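Local coordinates for protein peptidoglycan-N-acetylglucosamine deacetylase BC_1974 (Bacillus cereus, PDB 5N1P) that deacetylates N-acetylglucosamine residues of peptidoglycan, releasing acetate, as a metal-dependent hydrolase of the polysaccharide deacetylase family, at residues 20-25 with 171-176; 32-37 with 44-49; 112-115 with 120-123; 143-148 with 166-171; 157-162 with 196-201. All blocks are in the same frame, centred on the assembly; numbering follows the deposited sequence.

From the N terminus, helix 16-25 opens contact 1, which closes only at helix 167-182 and so encloses most of the chain. Contacts 2, 3 and 4 nest inside that long loop: contact 2 binds strand 31-34 to helix 43-51, contact 3 closes the short return from helix 108-116 to strand 120-121, and contact 4 joins helix 138-152 to the start of helix 167-182. Contact 5 opens at strand 157-163 and ends in the C-terminal loop, crossing contacts 1 and 4. Contacts 1 and 4 share A171, L20 links contact 1 to F32 and E49 of contact 2, M162 packs against contacts 1 and 4, and D123 hydrogen-bonds to the loop of contact 5.

Contact 1. Residues 20-25 with 171-176; sequences LNTLKQ and AAVPAI
Helical segments 20-25 and 171-176 run almost parallel, with 14° between their directions and axes 9.9 Å apart, and they come closest where the CA atoms of T22 and P174 are 7.2 Å apart. Both helices lie on the outside of the distorted beta/alpha barrel of the polysaccharide deacetylase (NodB homology) fold. The gap is wide enough that only the ends of T22, L23, V173 and P174 meet, and just 120 Å² is buried. Helix 167-182 is kinked at 174-175; P174, lacking a backbone N-H, cannot bond to the preceding turn, and its ring offers a compact apolar surface to the neighbouring helix. T22 answers with its methyl group. CG2 lies anti to the backbone N and reaches outward, 3.9 Å from P174 CG, the two side chains crossing at about a right angle. The hydroxyl OG1 stays on its own helix, hydrogen-bonded to E18 O, so threonine suits a partly exposed seam: one branch packs while the other is satisfied locally. V173, buried, also touches M162 of strand 157-163 and so joins the seam to the sheet. Its CG1 sits 4.2 Å from both T22 CG2 and L23 CD2.

Contact 2. Residues 32-37 with 44-49; sequences FFLIGA and DLVKRE
E49 sets its CG anti to its own carbonyl carbon (chi1 -75°) and continues extended through CD (chi2 172°), which carries the carboxylate out from helix 43-51 and lays it over the ring of F32. In F32 the first torsion, again with CG anti to the carbonyl carbon, directs the ring, and the second, close to perpendicular, sets its turn. The two flat groups are nearly parallel, 15° apart, and E49 CD rides 3.5 Å above the plane of the F32 ring, displaced from its centre. Behind it E49 CG stands over the same face, 4.0 Å from the centroid of the F32 ring, in a CH-pi contact. E49 OE2 lies 3.5 Å from F32 CD2, while OE1 reaches back to F32 CB at 3.3 Å.

These residues belong to a beta-alpha-beta crossover: strand 31-34 leads through helices 36-41 and 43-51 to the parallel strand 55-58, and the second helix of the connection, 43-51, packs back on the first strand. F32 and L34 both face that helix, whereas F33 between them faces away. L34 and E49 lie alongside, pointing opposite ways, with L34 CD2 3.6 Å from E49 OE1; the other branch, L34 CD1, is 3.7 Å from V46 CG2. Branched aliphatic residues suit this buried layer. Glutamate is the unusual member: OE1 is buried without a polar partner and the carboxylate lies on a pi face, both of which would probably favour the neutral, protonated form. F32 also meets the ring of F8 and touches L19 of helix 16-25.

Contact 3. Residues 112-115 with 120-123; sequences NKVV and KVWD
V114 and V121 touch methyl to methyl, with no ring, amide or carboxylate between them. The indole of W122 lies apart from this contact in an aromatic cluster, edge-to-face with Y5, Y190 and F196. Across the contact itself V114 CG1, placed anti to its backbone N (chi1 164°), projects from the helix to V121 CG2 at 3.9 Å. V121 answers with CG2, the branch anti to its carbonyl carbon, and the two side chains cross at about a right angle. The backbones come nearest at V114 and K120, whose CA atoms are 6.9 Å apart, and V114 CG1 is 4.5 Å from K120 N. Beta-branched valine suits both places: it is short enough to fit between CA atoms of V114 and V121 that are 8.0 Å apart, and wide enough to present one methyl here and keep another for other neighbours. The contact closes a small beta-alpha-beta unit in which helix 108-116 connects the parallel strands 95-96 and 120-121. K120 pairs through its backbone with K94 and T96, V121 rests on T96, and Y74 of helix 74-89 touches both valines, so that helix joins helix 108-116 and strand 120-121 in one apolar layer.

Contact 4. Residues 143-148 with 166-171; sequences AQIAQN and HPQSVA
This is a buried, purely van der Waals contact between two helices of the outer layer of the deacetylase fold, made where helix 138-152 passes the first turn of helix 167-182. The two helices follow each other round strand 157-163, so the contact joins the elements before and after that strand. I145 makes the contact. Its CD1 methyl presses on Q168 CG at 3.4 Å, a close approach for two carbons, and lies 4.0 Å from Q168 CB; the isoleucine and glutamine side chains cross at about a right angle. I145 CD1 also comes 4.2 Å from S169 N, and so rests against the backbone of the first turn as well. Isoleucine suits the place because it has a second branch to use: CG2 packs on A172 one turn farther along, at 3.7 Å from A172 CB.

Q168 is folded. Its CG sits in the crowded position between backbone N and carbonyl carbon (chi1 72°), and the chain then bends sharply at chi2 (-87°), which lays the aliphatic stem against I145 and turns the amide to N134 and D130, where NE2 donates to N134 OD1 and to D130 O. Glutamine thus supplies carbon for packing and an amide for the loop. S169 points its CB away from helix 138-152; its OG hydrogen-bonds to D130 OD2, and its side chain is about 5 Å from that of H163, the inferred proton donor. Chemically, the contact itself is apolar, and the buried polar ends of Q168 and S169 are satisfied beside it by N134 and D130.

Contact 5. Residues 157-162 with 196-201; sequences QEVILM and FPVNFW
Two unlike kinds of interaction join strand residues Q157 and V159 to F196 and V198 of the C-terminal loop: an amide over an aromatic face, and a pair of apolar valines. In the first, Q157 and F196 approach from opposite directions. The chain of Q157 bends at a chi2 of 129°, away from a staggered value, and brings NE2 over one face of the F196 ring, 3.5 Å above the plane, displaced from the ring centre and nearest CE1. The amide is tilted 46° to the ring, so it does not stack flat. A long, flexible glutamine fits this exposed end of the strand, where the ring can shelter part of it.

The apolar pair lies deeper. V159 CG2, anti to its carbonyl carbon, meets both methyls of V198, CG1 at 4.0 Å and CG2 at 4.1 Å, as the side chains cross obliquely. V159 also touches T7 on strand 2-9, whereas V198 packs on W122, whose NE1 hydrogen-bonds to F196 O. The loop packs on the side of strand 157-163 from which Q157 and V159 project, near the start of this strand of the deacetylase fold. No hydrogen bond links the two segments; dispersion between the valines holds the buried part, and an amide nitrogen over pi electrons probably adds a weak electrostatic attraction at the solvent-exposed end, with Q157.

Contact 1. Residues 20-25 with 171-176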
# COMPACT_ATOMS: atom_id res chain seq x y z
N LEU A 20 4.21 -12.12 -4.21
CA LEU A 20 4.29 -12.80 -2.92
C LEU A 20 5.42 -13.80 -2.88
O LEU A 20 6.11 -13.94 -1.86
CB LEU A 20 2.96 -13.48 -2.61
CG LEU A 20 1.86 -12.49 -2.23
CD1 LEU A 20 0.52 -13.19 -2.19
CD2 LEU A 20 2.18 -11.85 -0.88
N ASN A 21 5.64 -14.51 -3.99
CA ASN A 21 6.73 -15.47 -4.06
C ASN A 21 8.08 -14.77 -4.00
O ASN A 21 9.00 -15.23 -3.34
CB ASN A 21 6.60 -16.32 -5.32
CG ASN A 21 5.37 -17.21 -5.30
OD1 ASN A 21 4.86 -17.56 -4.23
ND2 ASN A 21 4.89 -17.59 -6.48
N THR A 22 8.17 -13.63 -4.67
CA THR A 22 9.40 -12.85 -4.66
C THR A 22 9.72 -12.33 -3.25
O THR A 22 10.85 -12.42 -2.79
CB THR A 22 9.31 -11.67 -5.66
OG1 THR A 22 9.19 -12.19 -6.99
CG2 THR A 22 10.55 -10.78 -5.58
N LEU A 23 8.70 -11.82 -2.57
CA LEU A 23 8.88 -11.33 -1.21
C LEU A 23 9.33 -12.45 -0.27
O LEU A 23 10.25 -12.27 0.54
CB LEU A 23 7.58 -10.70 -0.70
CG LEU A 23 7.20 -9.40 -1.43
CD1 LEU A 23 5.78 -8.97 -1.08
CD2 LEU A 23 8.21 -8.30 -1.09
N LYS A 24 8.72 -13.62 -0.41
CA LYS A 24 9.06 -14.78 0.43
C LYS A 24 10.50 -15.24 0.19
O LYS A 24 11.21 -15.58 1.14
CB LYS A 24 8.09 -15.93 0.17
CG LYS A 24 8.34 -17.14 1.07
CD LYS A 24 7.40 -18.28 0.73
CE LYS A 24 5.95 -17.92 1.02
NZ LYS A 24 5.04 -19.09 0.83
N GLN A 25 10.92 -15.25 -1.07
CA GLN A 25 12.27 -15.67 -1.44
C GLN A 25 13.35 -14.74 -0.89
O GLN A 25 14.52 -15.13 -0.77
CB GLN A 25 12.39 -15.77 -2.97
CG GLN A 25 11.68 -16.99 -3.55
CD GLN A 25 11.39 -16.86 -5.03
OE1 GLN A 25 11.85 -15.92 -5.69
NE2 GLN A 25 10.64 -17.81 -5.57
N ALA A 171 8.19 -6.54 -11.26
CA ALA A 171 9.52 -6.87 -11.76
C ALA A 171 10.64 -6.03 -11.12
O ALA A 171 11.80 -6.43 -11.11
CB ALA A 171 9.56 -6.72 -13.27
N ALA A 172 10.27 -4.87 -10.59
CA ALA A 172 11.25 -3.97 -10.01
C ALA A 172 11.62 -4.39 -8.60
O ALA A 172 12.65 -3.97 -8.07
CB ALA A 172 10.71 -2.53 -10.01
N VAL A 173 10.80 -5.23 -7.98
CA VAL A 173 10.96 -5.49 -6.56
C VAL A 173 12.29 -6.19 -6.19
O VAL A 173 12.93 -5.77 -5.22
CB VAL A 173 9.74 -6.27 -6.03
CG1 VAL A 173 9.98 -6.77 -4.62
CG2 VAL A 173 8.54 -5.34 -6.04
N PRO A 174 12.76 -7.19 -6.97
CA PRO A 174 14.06 -7.76 -6.59
C PRO A 174 15.19 -6.72 -6.51
O PRO A 174 15.96 -6.75 -5.55
CB PRO A 174 14.34 -8.78 -7.70
CG PRO A 174 12.99 -9.21 -8.12
CD PRO A 174 12.13 -7.97 -8.06
N ALA A 175 15.28 -5.82 -7.48
CA ALA A 175 16.34 -4.80 -7.48
C ALA A 175 16.15 -3.77 -6.36
O ALA A 175 17.12 -3.22 -5.84
CB ALA A 175 16.41 -4.10 -8.82
N ILE A 176 14.90 -3.50 -6.01
CA ILE A 176 14.61 -2.59 -4.92
C ILE A 176 15.04 -3.22 -3.60
O ILE A 176 15.65 -2.56 -2.75
CB ILE A 176 13.11 -2.24 -4.85
CG1 ILE A 176 12.73 -1.32 -6.01
CG2 ILE A 176 12.77 -1.57 -3.52
CD1 ILE A 176 11.23 -1.17 -6.18

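Contact 2. Residues 32-37 with 44-49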
# COMPACT_ATOMS: atom_id res chain seq x y z
N PHE A 32 -0.20 -4.26 1.79
CA PHE A 32 -1.06 -4.26 0.61
C PHE A 32 -2.32 -3.48 0.89
O PHE A 32 -2.94 -3.69 1.92
CB PHE A 32 -1.45 -5.70 0.21
CG PHE A 32 -0.30 -6.50 -0.31
CD1 PHE A 32 0.55 -7.17 0.56
CD2 PHE A 32 -0.03 -6.54 -1.66
CE1 PHE A 32 1.63 -7.89 0.08
CE2 PHE A 32 1.04 -7.27 -2.16
CZ PHE A 32 1.87 -7.94 -1.28
N PHE A 33 -2.72 -2.60 -0.03
CA PHE A 33 -3.94 -1.81 0.13
C PHE A 33 -4.89 -2.17 -1.00
O PHE A 33 -4.62 -1.92 -2.17
CB PHE A 33 -3.60 -0.30 0.12
CG PHE A 33 -2.82 0.13 1.33
CD1 PHE A 33 -3.42 0.20 2.58
CD2 PHE A 33 -1.48 0.50 1.20
CE1 PHE A 33 -2.72 0.63 3.69
CE2 PHE A 33 -0.76 0.93 2.33
CZ PHE A 33 -1.37 0.99 3.56
N LEU A 34 -5.99 -2.82 -0.62
CA LEU A 34 -6.83 -3.54 -1.57
C LEU A 34 -8.10 -2.80 -1.92
O LEU A 34 -8.70 -2.14 -1.07
CB LEU A 34 -7.20 -4.90 -0.98
CG LEU A 34 -6.03 -5.77 -0.47
CD1 LEU A 34 -6.60 -7.14 -0.09
CD2 LEU A 34 -4.96 -5.88 -1.54
N ILE A 35 -8.53 -2.96 -3.17
CA ILE A 35 -9.79 -2.40 -3.65
C ILE A 35 -10.88 -3.45 -3.52
O ILE A 35 -10.67 -4.60 -3.87
CB ILE A 35 -9.67 -1.94 -5.10
CG1 ILE A 35 -8.69 -0.77 -5.19
CG2 ILE A 35 -11.04 -1.57 -5.66
CD1 ILE A 35 -8.44 -0.26 -6.60
N GLY A 36 -12.04 -3.05 -3.01
CA GLY A 36 -13.09 -4.00 -2.67
C GLY A 36 -13.49 -4.98 -3.77
O GLY A 36 -13.64 -6.16 -3.51
N ALA A 37 -13.66 -4.49 -5.00
CA ALA A 37 -14.03 -5.38 -6.10
C ALA A 37 -12.98 -6.48 -6.30
O ALA A 37 -13.33 -7.62 -6.62
CB ALA A 37 -14.23 -4.60 -7.39
N ASP A 44 -8.55 -15.71 -2.39
CA ASP A 44 -7.43 -16.57 -2.03
C ASP A 44 -6.14 -15.76 -1.93
O ASP A 44 -5.26 -16.09 -1.14
CB ASP A 44 -7.26 -17.71 -3.02
CG ASP A 44 -8.30 -18.81 -2.84
OD1 ASP A 44 -9.02 -18.78 -1.81
OD2 ASP A 44 -8.40 -19.70 -3.71
N LEU A 45 -6.02 -14.70 -2.73
CA LEU A 45 -4.80 -13.89 -2.68
C LEU A 45 -4.80 -13.02 -1.43
O LEU A 45 -3.75 -12.75 -0.84
CB LEU A 45 -4.66 -13.03 -3.93
CG LEU A 45 -4.28 -13.82 -5.18
CD1 LEU A 45 -4.30 -12.93 -6.41
CD2 LEU A 45 -2.91 -14.46 -4.99
N VAL A 46 -5.98 -12.55 -1.04
CA VAL A 46 -6.11 -11.81 0.21
C VAL A 46 -5.67 -12.68 1.37
O VAL A 46 -4.92 -12.25 2.25
CB VAL A 46 -7.56 -11.32 0.44
CG1 VAL A 46 -7.66 -10.59 1.77
CG2 VAL A 46 -8.04 -10.45 -0.71
N LYS A 47 -6.13 -13.93 1.37
CA LYS A 47 -5.77 -14.88 2.42
C LYS A 47 -4.27 -15.10 2.46
O LYS A 47 -3.64 -15.08 3.52
CB LYS A 47 -6.49 -16.20 2.21
CG LYS A 47 -6.30 -17.17 3.36
CD LYS A 47 -7.17 -18.41 3.19
CE LYS A 47 -8.65 -18.03 3.26
NZ LYS A 47 -9.41 -18.94 4.16
N ARG A 48 -3.69 -15.28 1.28
CA ARG A 48 -2.28 -15.55 1.20
C ARG A 48 -1.42 -14.35 1.66
O ARG A 48 -0.42 -14.52 2.36
CB ARG A 48 -1.93 -15.97 -0.22
CG ARG A 48 -0.68 -16.74 -0.29
CD ARG A 48 -0.24 -17.03 -1.70
NE ARG A 48 1.20 -17.01 -1.65
CZ ARG A 48 2.00 -16.95 -2.70
NH1 ARG A 48 1.50 -16.96 -3.93
NH2 ARG A 48 3.30 -16.89 -2.50
N GLU A 49 -1.82 -13.14 1.27
CA GLU A 49 -1.11 -11.94 1.72
C GLU A 49 -1.02 -11.90 3.24
O GLU A 49 0.06 -11.74 3.80
CB GLU A 49 -1.81 -10.67 1.20
CG GLU A 49 -1.55 -10.43 -0.29
CD GLU A 49 -2.38 -9.30 -0.89
OE1 GLU A 49 -3.09 -8.59 -0.14
OE2 GLU A 49 -2.30 -9.14 -2.12

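Contact 3. Residues 112-115 with 120-123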
# COMPACT_ATOMS: atom_id res chain seq x y z
N ASN A 112 -11.57 13.98 10.84
CA ASN A 112 -12.29 13.68 12.08
C ASN A 112 -13.11 12.39 11.97
O ASN A 112 -13.11 11.57 12.89
CB ASN A 112 -13.20 14.84 12.48
CG ASN A 112 -12.43 16.00 13.03
OD1 ASN A 112 -11.30 15.84 13.50
ND2 ASN A 112 -13.03 17.19 13.00
N LYS A 113 -13.78 12.21 10.84
CA LYS A 113 -14.57 11.00 10.63
C LYS A 113 -13.69 9.76 10.62
O LYS A 113 -14.07 8.71 11.13
CB LYS A 113 -15.37 11.10 9.33
CG LYS A 113 -16.49 12.12 9.36
CD LYS A 113 -17.45 11.91 8.19
CE LYS A 113 -18.63 12.86 8.27
NZ LYS A 113 -19.33 12.76 9.58
N VAL A 114 -12.50 9.89 10.03
CA VAL A 114 -11.54 8.79 10.02
C VAL A 114 -11.17 8.39 11.44
O VAL A 114 -11.25 7.20 11.80
CB VAL A 114 -10.26 9.19 9.24
CG1 VAL A 114 -9.09 8.25 9.54
CG2 VAL A 114 -10.55 9.24 7.75
N VAL A 115 -10.80 9.38 12.25
CA VAL A 115 -10.38 9.13 13.62
C VAL A 115 -11.53 8.53 14.42
O VAL A 115 -11.35 7.54 15.14
CB VAL A 115 -9.87 10.43 14.30
CG1 VAL A 115 -9.55 10.19 15.77
CG2 VAL A 115 -8.64 10.96 13.55
N LYS A 120 -6.86 4.50 10.58
CA LYS A 120 -5.64 5.26 10.36
C LYS A 120 -5.46 5.50 8.85
O LYS A 120 -6.12 4.85 8.03
CB LYS A 120 -4.41 4.55 10.92
CG LYS A 120 -4.44 4.27 12.43
CD LYS A 120 -4.39 5.56 13.25
CE LYS A 120 -4.33 5.22 14.74
NZ LYS A 120 -4.37 6.45 15.58
N VAL A 121 -4.58 6.43 8.51
CA VAL A 121 -4.32 6.79 7.13
C VAL A 121 -2.83 6.83 6.87
O VAL A 121 -2.10 7.55 7.57
CB VAL A 121 -4.90 8.19 6.77
CG1 VAL A 121 -4.35 8.67 5.43
CG2 VAL A 121 -6.42 8.16 6.75
N TRP A 122 -2.36 6.08 5.88
CA TRP A 122 -0.98 6.19 5.44
C TRP A 122 -0.92 6.67 4.00
O TRP A 122 -1.55 6.08 3.11
CB TRP A 122 -0.23 4.85 5.55
CG TRP A 122 0.65 4.74 6.74
CD1 TRP A 122 0.58 5.47 7.90
CD2 TRP A 122 1.79 3.88 6.89
NE1 TRP A 122 1.59 5.09 8.77
CE2 TRP A 122 2.35 4.12 8.16
CE3 TRP A 122 2.39 2.91 6.06
CZ2 TRP A 122 3.48 3.45 8.62
CZ3 TRP A 122 3.51 2.24 6.53
CH2 TRP A 122 4.04 2.52 7.80
N ASP A 123 -0.17 7.75 3.79
CA ASP A 123 0.25 8.13 2.45
C ASP A 123 1.60 7.44 2.22
O ASP A 123 1.73 6.26 2.51
CB ASP A 123 0.32 9.66 2.31
CG ASP A 123 -1.05 10.32 2.38
OD1 ASP A 123 -1.93 9.95 1.57
OD2 ASP A 123 -1.27 11.21 3.24

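Contact 4. Residues 143-148 with 166-171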
# COMPACT_ATOMS: atom_id res chain seq x y z
N ALA A 143 13.95 -1.55 -14.06
CA ALA A 143 15.23 -0.99 -13.66
C ALA A 143 15.08 0.50 -13.34
O ALA A 143 15.68 0.99 -12.38
CB ALA A 143 16.27 -1.20 -14.76
N GLN A 144 14.28 1.20 -14.13
CA GLN A 144 14.05 2.63 -13.94
C GLN A 144 13.25 2.89 -12.66
O GLN A 144 13.52 3.82 -11.91
CB GLN A 144 13.33 3.24 -15.14
CG GLN A 144 13.00 4.72 -15.01
CD GLN A 144 14.22 5.62 -15.07
OE1 GLN A 144 14.40 6.50 -14.22
NE2 GLN A 144 15.04 5.44 -16.10
N ILE A 145 12.25 2.05 -12.43
CA ILE A 145 11.47 2.14 -11.20
C ILE A 145 12.35 1.89 -9.98
O ILE A 145 12.27 2.61 -8.97
CB ILE A 145 10.31 1.15 -11.23
CG1 ILE A 145 9.31 1.59 -12.29
CG2 ILE A 145 9.63 1.05 -9.86
CD1 ILE A 145 8.30 0.52 -12.66
N ALA A 146 13.22 0.90 -10.07
CA ALA A 146 14.12 0.59 -8.98
C ALA A 146 15.02 1.80 -8.67
O ALA A 146 15.20 2.16 -7.51
CB ALA A 146 14.95 -0.65 -9.28
N GLN A 147 15.55 2.45 -9.70
CA GLN A 147 16.41 3.60 -9.43
C GLN A 147 15.59 4.78 -8.89
O GLN A 147 16.11 5.58 -8.12
CB GLN A 147 17.22 4.03 -10.66
CG GLN A 147 16.42 4.49 -11.85
CD GLN A 147 17.21 5.42 -12.75
OE1 GLN A 147 18.06 6.18 -12.28
NE2 GLN A 147 16.97 5.35 -14.05
N ASN A 148 14.32 4.89 -9.28
CA ASN A 148 13.47 5.94 -8.73
C ASN A 148 13.35 5.78 -7.22
O ASN A 148 13.46 6.75 -6.47
CB ASN A 148 12.07 5.93 -9.34
CG ASN A 148 12.06 6.37 -10.79
OD1 ASN A 148 13.04 6.93 -11.31
ND2 ASN A 148 10.93 6.13 -11.46
N HIS A 166 0.49 -3.83 -11.85
CA HIS A 166 1.30 -3.56 -13.03
C HIS A 166 2.56 -4.42 -13.04
O HIS A 166 3.27 -4.50 -12.03
CB HIS A 166 1.68 -2.08 -13.09
CG HIS A 166 0.51 -1.17 -13.24
ND1 HIS A 166 0.44 0.06 -12.63
CD2 HIS A 166 -0.65 -1.31 -13.92
CE1 HIS A 166 -0.71 0.64 -12.92
NE2 HIS A 166 -1.39 -0.18 -13.70
N PRO A 167 2.84 -5.06 -14.18
CA PRO A 167 3.94 -6.02 -14.34
C PRO A 167 5.30 -5.40 -14.01
O PRO A 167 6.15 -6.03 -13.38
CB PRO A 167 3.89 -6.40 -15.83
CG PRO A 167 2.62 -5.86 -16.36
CD PRO A 167 2.16 -4.76 -15.46
N GLN A 168 5.49 -4.16 -14.46
CA GLN A 168 6.81 -3.54 -14.31
C GLN A 168 7.12 -3.24 -12.84
O GLN A 168 8.28 -3.25 -12.44
CB GLN A 168 6.91 -2.28 -15.17
CG GLN A 168 6.10 -1.08 -14.70
CD GLN A 168 4.67 -1.06 -15.20
OE1 GLN A 168 4.15 -2.07 -15.69
NE2 GLN A 168 4.03 0.10 -15.10
N SER A 169 6.09 -3.00 -12.04
CA SER A 169 6.26 -2.77 -10.61
C SER A 169 6.73 -4.03 -9.91
O SER A 169 7.68 -4.02 -9.14
CB SER A 169 4.95 -2.30 -9.98
OG SER A 169 4.40 -1.23 -10.72
N VAL A 170 6.04 -5.13 -10.18
CA VAL A 170 6.41 -6.40 -9.58
C VAL A 170 7.84 -6.81 -10.01
O VAL A 170 8.63 -7.30 -9.19
CB VAL A 170 5.37 -7.48 -9.95
CG1 VAL A 170 5.82 -8.86 -9.48
CG2 VAL A 170 4.02 -7.09 -9.35
N ALA A 171 8.19 -6.54 -11.26
CA ALA A 171 9.52 -6.87 -11.76
C ALA A 171 10.64 -6.03 -11.12
O ALA A 171 11.80 -6.43 -11.11
CB ALA A 171 9.56 -6.72 -13.27

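Contact 5. Residues 157-162 with 196-201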
# COMPACT_ATOMS: atom_id res chain seq x y z
N GLN A 157 13.01 5.74 8.24
CA GLN A 157 11.77 5.09 7.81
C GLN A 157 11.34 5.63 6.45
O GLN A 157 11.24 6.84 6.26
CB GLN A 157 10.65 5.30 8.82
CG GLN A 157 10.92 4.73 10.19
CD GLN A 157 10.68 5.75 11.28
OE1 GLN A 157 11.47 6.68 11.45
NE2 GLN A 157 9.58 5.59 12.01
N GLU A 158 11.11 4.73 5.50
CA GLU A 158 10.60 5.12 4.20
C GLU A 158 9.39 4.27 3.86
O GLU A 158 9.41 3.05 4.07
CB GLU A 158 11.66 4.98 3.11
CG GLU A 158 12.88 5.87 3.30
CD GLU A 158 12.67 7.30 2.79
OE1 GLU A 158 11.53 7.67 2.45
OE2 GLU A 158 13.66 8.06 2.74
N VAL A 159 8.35 4.90 3.34
CA VAL A 159 7.14 4.19 2.91
C VAL A 159 7.03 4.34 1.41
O VAL A 159 6.92 5.44 0.90
CB VAL A 159 5.88 4.74 3.60
CG1 VAL A 159 4.63 4.03 3.09
CG2 VAL A 159 6.03 4.61 5.11
N ILE A 160 7.11 3.22 0.70
CA ILE A 160 7.27 3.24 -0.74
C ILE A 160 5.98 2.88 -1.47
O ILE A 160 5.41 1.81 -1.24
CB ILE A 160 8.38 2.27 -1.17
CG1 ILE A 160 9.69 2.65 -0.48
CG2 ILE A 160 8.52 2.27 -2.68
CD1 ILE A 160 10.67 1.50 -0.40
N LEU A 161 5.53 3.77 -2.36
CA LEU A 161 4.30 3.56 -3.13
C LEU A 161 4.57 2.81 -4.42
O LEU A 161 5.29 3.30 -5.31
CB LEU A 161 3.63 4.90 -3.46
CG LEU A 161 2.44 4.80 -4.42
CD1 LEU A 161 1.26 4.04 -3.79
CD2 LEU A 161 2.00 6.19 -4.90
N MET A 162 3.97 1.62 -4.52
CA MET A 162 3.99 0.84 -5.74
C MET A 162 2.59 0.25 -5.98
O MET A 162 1.70 0.38 -5.14
CB MET A 162 5.03 -0.28 -5.66
CG MET A 162 6.42 0.26 -5.47
SD MET A 162 7.67 -1.01 -5.43
CE MET A 162 7.70 -1.48 -7.15
N PHE A 196 2.89 4.69 13.45
CA PHE A 196 3.42 6.05 13.50
C PHE A 196 2.84 6.79 12.31
O PHE A 196 2.56 6.18 11.27
CB PHE A 196 4.96 6.05 13.49
CG PHE A 196 5.58 5.39 12.29
CD1 PHE A 196 6.02 6.15 11.22
CD2 PHE A 196 5.72 4.01 12.24
CE1 PHE A 196 6.60 5.53 10.12
CE2 PHE A 196 6.28 3.39 11.14
CZ PHE A 196 6.73 4.15 10.08
N PRO A 197 2.61 8.10 12.46
CA PRO A 197 1.95 8.85 11.39
C PRO A 197 2.82 9.03 10.15
O PRO A 197 4.00 9.41 10.24
CB PRO A 197 1.64 10.20 12.04
CG PRO A 197 1.74 9.97 13.52
CD PRO A 197 2.79 8.90 13.68
N VAL A 198 2.22 8.72 9.01
CA VAL A 198 2.80 8.98 7.70
C VAL A 198 1.68 9.50 6.81
O VAL A 198 1.02 8.73 6.11
CB VAL A 198 3.43 7.73 7.04
CG1 VAL A 198 4.11 8.12 5.71
CG2 VAL A 198 4.45 7.12 7.98
N ASN A 199 1.44 10.80 6.87
CA ASN A 199 0.41 11.36 6.00
C ASN A 199 0.75 12.80 5.62
O ASN A 199 1.48 13.49 6.33
CB ASN A 199 -0.99 11.27 6.65
CG ASN A 199 -1.15 12.15 7.88
OD1 ASN A 199 -1.36 13.36 7.76
ND2 ASN A 199 -1.09 11.54 9.06
N PHE A 200 0.22 13.22 4.48
CA PHE A 200 0.59 14.50 3.88
C PHE A 200 0.10 15.68 4.71
O PHE A 200 0.63 16.78 4.58
CB PHE A 200 0.03 14.59 2.45
CG PHE A 200 0.67 13.63 1.49
CD1 PHE A 200 2.04 13.38 1.54
CD2 PHE A 200 -0.10 12.97 0.54
CE1 PHE A 200 2.63 12.49 0.65
CE2 PHE A 200 0.49 12.08 -0.36
CZ PHE A 200 1.85 11.83 -0.30
N TRP A 201 -0.90 15.47 5.56
CA TRP A 201 -1.41 16.55 6.42
C TRP A 201 -0.58 16.72 7.68
O TRP A 201 -0.78 17.67 8.42
CB TRP A 201 -2.87 16.28 6.83
CG TRP A 201 -3.82 16.45 5.70
CD1 TRP A 201 -4.28 15.48 4.86
CD2 TRP A 201 -4.41 17.67 5.26
NE1 TRP A 201 -5.13 16.02 3.92
CE2 TRP A 201 -5.23 17.37 4.15
CE3 TRP A 201 -4.33 19.00 5.69
CZ2 TRP A 201 -5.97 18.34 3.47
CZ3 TRP A 201 -5.07 19.96 5.02
CH2 TRP A 201 -5.88 19.63 3.92